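Local coordinates for protein putative sulfatase yidJ (Bacteroides fragilis, PDB 2QZU) that probably hydrolyses sulfate esters as a metal-dependent arylsulfatase of the sulfatase family, at residues I70-V75 against V398-F403. Residues are numbered along the deposited sequence; the frame is centred on the assembly and turned at random.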
loop_
_atom_site.group_PDB
_atom_site.type_symbol
_atom_site.label_atom_id
_atom_site.label_comp_id
_atom_site.label_asym_id
_atom_site.label_seq_id
_atom_site.Cartn_x
_atom_site.Cartn_y
_atom_site.Cartn_z
ATOM N N ILE A 70 -19.418 -22.295 -7.065
ATOM C CA ILE A 70 -18.444 -21.541 -7.856
ATOM C C ILE A 70 -18.993 -20.235 -8.434
ATOM O O ILE A 70 -20.184 -19.946 -8.341
ATOM C CB ILE A 70 -17.908 -22.391 -9.046
ATOM C CG1 ILE A 70 -19.051 -22.789 -9.984
ATOM C CG2 ILE A 70 -17.242 -23.659 -8.536
ATOM C CD1 ILE A 70 -19.319 -21.790 -11.099
ATOM N N SER A 71 -18.090 -19.450 -9.017
ATOM C CA SER A 71 -18.426 -18.198 -9.683
ATOM C C SER A 71 -17.845 -18.386 -11.092
ATOM O O SER A 71 -16.630 -18.531 -11.259
ATOM C CB SER A 71 -17.766 -17.007 -8.987
ATOM O OG SER A 71 -18.108 -15.793 -9.642
ATOM N N SER A 72 -18.717 -18.395 -12.094
ATOM C CA SER A 72 -18.311 -18.620 -13.484
ATOM C C SER A 72 -17.378 -17.585 -14.115
ATOM O O SER A 72 -16.531 -17.934 -14.941
ATOM C CB SER A 72 -19.561 -18.806 -14.350
ATOM O OG SER A 72 -20.217 -20.016 -14.007
ATOM N N TYR A 73 -17.547 -16.318 -13.760
ATOM C CA TYR A 73 -16.670 -15.268 -14.274
ATOM C C TYR A 73 -16.141 -14.654 -12.983
ATOM O O TYR A 73 -16.705 -13.691 -12.465
ATOM C CB TYR A 73 -17.464 -14.233 -15.076
ATOM C CG TYR A 73 -16.617 -13.352 -15.976
ATOM C CD1 TYR A 73 -15.255 -13.180 -15.740
ATOM C CD2 TYR A 73 -17.184 -12.683 -17.064
ATOM C CE1 TYR A 73 -14.472 -12.367 -16.563
ATOM C CE2 TYR A 73 -16.408 -11.857 -17.893
ATOM C CZ TYR A 73 -15.054 -11.709 -17.632
ATOM O OH TYR A 73 -14.276 -10.906 -18.439
ATOM N N PRO A 74 -15.051 -15.221 -12.442
ATOM C CA PRO A 74 -14.447 -14.749 -11.193
ATOM C C PRO A 74 -13.745 -13.392 -11.199
ATOM O O PRO A 74 -12.531 -13.306 -11.027
ATOM C CB PRO A 74 -13.525 -15.904 -10.813
ATOM C CG PRO A 74 -13.038 -16.372 -12.144
ATOM C CD PRO A 74 -14.300 -16.365 -12.991
ATOM N N VAL A 75 -14.539 -12.342 -11.400
ATOM C CA VAL A 75 -14.091 -10.953 -11.421
ATOM C C VAL A 75 -15.245 -10.151 -10.815
ATOM O O VAL A 75 -16.414 -10.472 -11.045
ATOM C CB VAL A 75 -13.821 -10.466 -12.857
ATOM C CG1 VAL A 75 -13.373 -9.013 -12.836
ATOM C CG2 VAL A 75 -12.756 -11.337 -13.500
ATOM N N VAL A 398 -23.483 -28.852 -14.878
ATOM C CA VAL A 398 -22.181 -28.406 -15.350
ATOM C C VAL A 398 -22.268 -26.887 -15.452
ATOM O O VAL A 398 -23.236 -26.351 -16.002
ATOM C CB VAL A 398 -21.854 -29.005 -16.737
ATOM C CG1 VAL A 398 -20.560 -28.414 -17.272
ATOM C CG2 VAL A 398 -21.743 -30.523 -16.629
ATOM N N GLN A 399 -21.270 -26.200 -14.909
ATOM C CA GLN A 399 -21.249 -24.741 -14.927
ATOM C C GLN A 399 -20.215 -24.211 -15.909
ATOM O O GLN A 399 -19.164 -24.822 -16.113
ATOM C CB GLN A 399 -20.938 -24.201 -13.527
ATOM C CG GLN A 399 -22.003 -24.494 -12.476
ATOM C CD GLN A 399 -23.238 -23.622 -12.623
ATOM O OE1 GLN A 399 -23.327 -22.793 -13.528
ATOM N NE2 GLN A 399 -24.199 -23.804 -11.722
ATOM N N PRO A 400 -20.498 -23.057 -16.528
ATOM C CA PRO A 400 -19.578 -22.450 -17.493
ATOM C C PRO A 400 -18.458 -21.638 -16.840
ATOM O O PRO A 400 -18.486 -21.372 -15.637
ATOM C CB PRO A 400 -20.500 -21.560 -18.315
ATOM C CG PRO A 400 -21.469 -21.068 -17.272
ATOM C CD PRO A 400 -21.784 -22.329 -16.498
ATOM N N TYR A 401 -17.464 -21.276 -17.647
ATOM C CA TYR A 401 -16.350 -20.437 -17.209
ATOM C C TYR A 401 -16.214 -19.338 -18.255
ATOM O O TYR A 401 -16.351 -19.600 -19.451
ATOM C CB TYR A 401 -15.029 -21.202 -17.135
ATOM C CG TYR A 401 -13.849 -20.260 -16.999
ATOM C CD1 TYR A 401 -13.658 -19.515 -15.834
ATOM C CD2 TYR A 401 -12.977 -20.045 -18.064
ATOM C CE1 TYR A 401 -12.632 -18.575 -15.736
ATOM C CE2 TYR A 401 -11.949 -19.104 -17.978
ATOM C CZ TYR A 401 -11.785 -18.374 -16.813
ATOM O OH TYR A 401 -10.780 -17.431 -16.725
ATOM N N TYR A 402 -15.921 -18.119 -17.816
ATOM C CA TYR A 402 -15.794 -16.999 -18.742
ATOM C C TYR A 402 -14.644 -16.034 -18.508
ATOM O O TYR A 402 -14.218 -15.796 -17.381
ATOM C CB TYR A 402 -17.050 -16.113 -18.695
ATOM C CG TYR A 402 -18.323 -16.740 -19.172
ATOM C CD1 TYR A 402 -18.677 -16.704 -20.523
ATOM C CD2 TYR A 402 -19.180 -17.378 -18.278
ATOM C CE1 TYR A 402 -19.854 -17.288 -20.966
ATOM C CE2 TYR A 402 -20.358 -17.967 -18.712
ATOM C CZ TYR A 402 -20.686 -17.920 -20.057
ATOM O OH TYR A 402 -21.835 -18.525 -20.501
ATOM N N PHE A 403 -14.174 -15.482 -19.620
ATOM C CA PHE A 403 -13.212 -14.398 -19.647
ATOM C C PHE A 403 -13.525 -13.742 -20.978
ATOM O O PHE A 403 -13.384 -14.363 -22.032
ATOM C CB PHE A 403 -11.737 -14.783 -19.661
ATOM C CG PHE A 403 -10.852 -13.580 -19.849
ATOM C CD1 PHE A 403 -10.802 -12.592 -18.866
ATOM C CD2 PHE A 403 -10.203 -13.350 -21.060
ATOM C CE1 PHE A 403 -10.133 -11.388 -19.089
ATOM C CE2 PHE A 403 -9.533 -12.151 -21.293
ATOM C CZ PHE A 403 -9.499 -11.165 -20.305
#
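Ser-72 is held on strand 399-403 through both its hydroxyl and its carbonyl: its OG donates to Pro-400 O at 2.7 Å, and its carbonyl O accepts from Tyr-402 N at 2.9 Å. Both donors stand well out of the plane of the carbonyl they reach, by 38° at Pro-400 and 35° at Ser-72. Tyr-401 CA adds a CA-H...O contact to the same Ser-72 O at 3.4 Å. This is the tight middle of the contact.

Next to it, the Tyr-73 ring lies over the backbone between Tyr-402 and Phe-403, with Tyr-402 C about 4.0 Å from its plane and over its centre. CG of Tyr-73 sits anti to the backbone N (chi1 -163°), which swings the ring out along the strand, where its OH is hydrogen-bonded to Val-404 N. Tyr-402 CB meets the same ring off-centre in a CH-pi contact, while Pro-74, centre of an inverse gamma turn, sets CD 3.9 Å from Tyr-401 CE1.

Packing thins toward Ile-70, looser but still buried, whose CD1 lies 3.8 Å from Gln-399 CB. Partly exposed Phe-403 marks the more open end and packs on Gln-20 of the second subunit.

Helix 76-85 opens with Ser-76, predicted to become formylglycine but unmodified here; the loop entering it is thus tied to the edge strand of the C-terminal antiparallel sheet by one backbone and one hydroxyl hydrogen bond, with an aromatic ring laid over the next peptide.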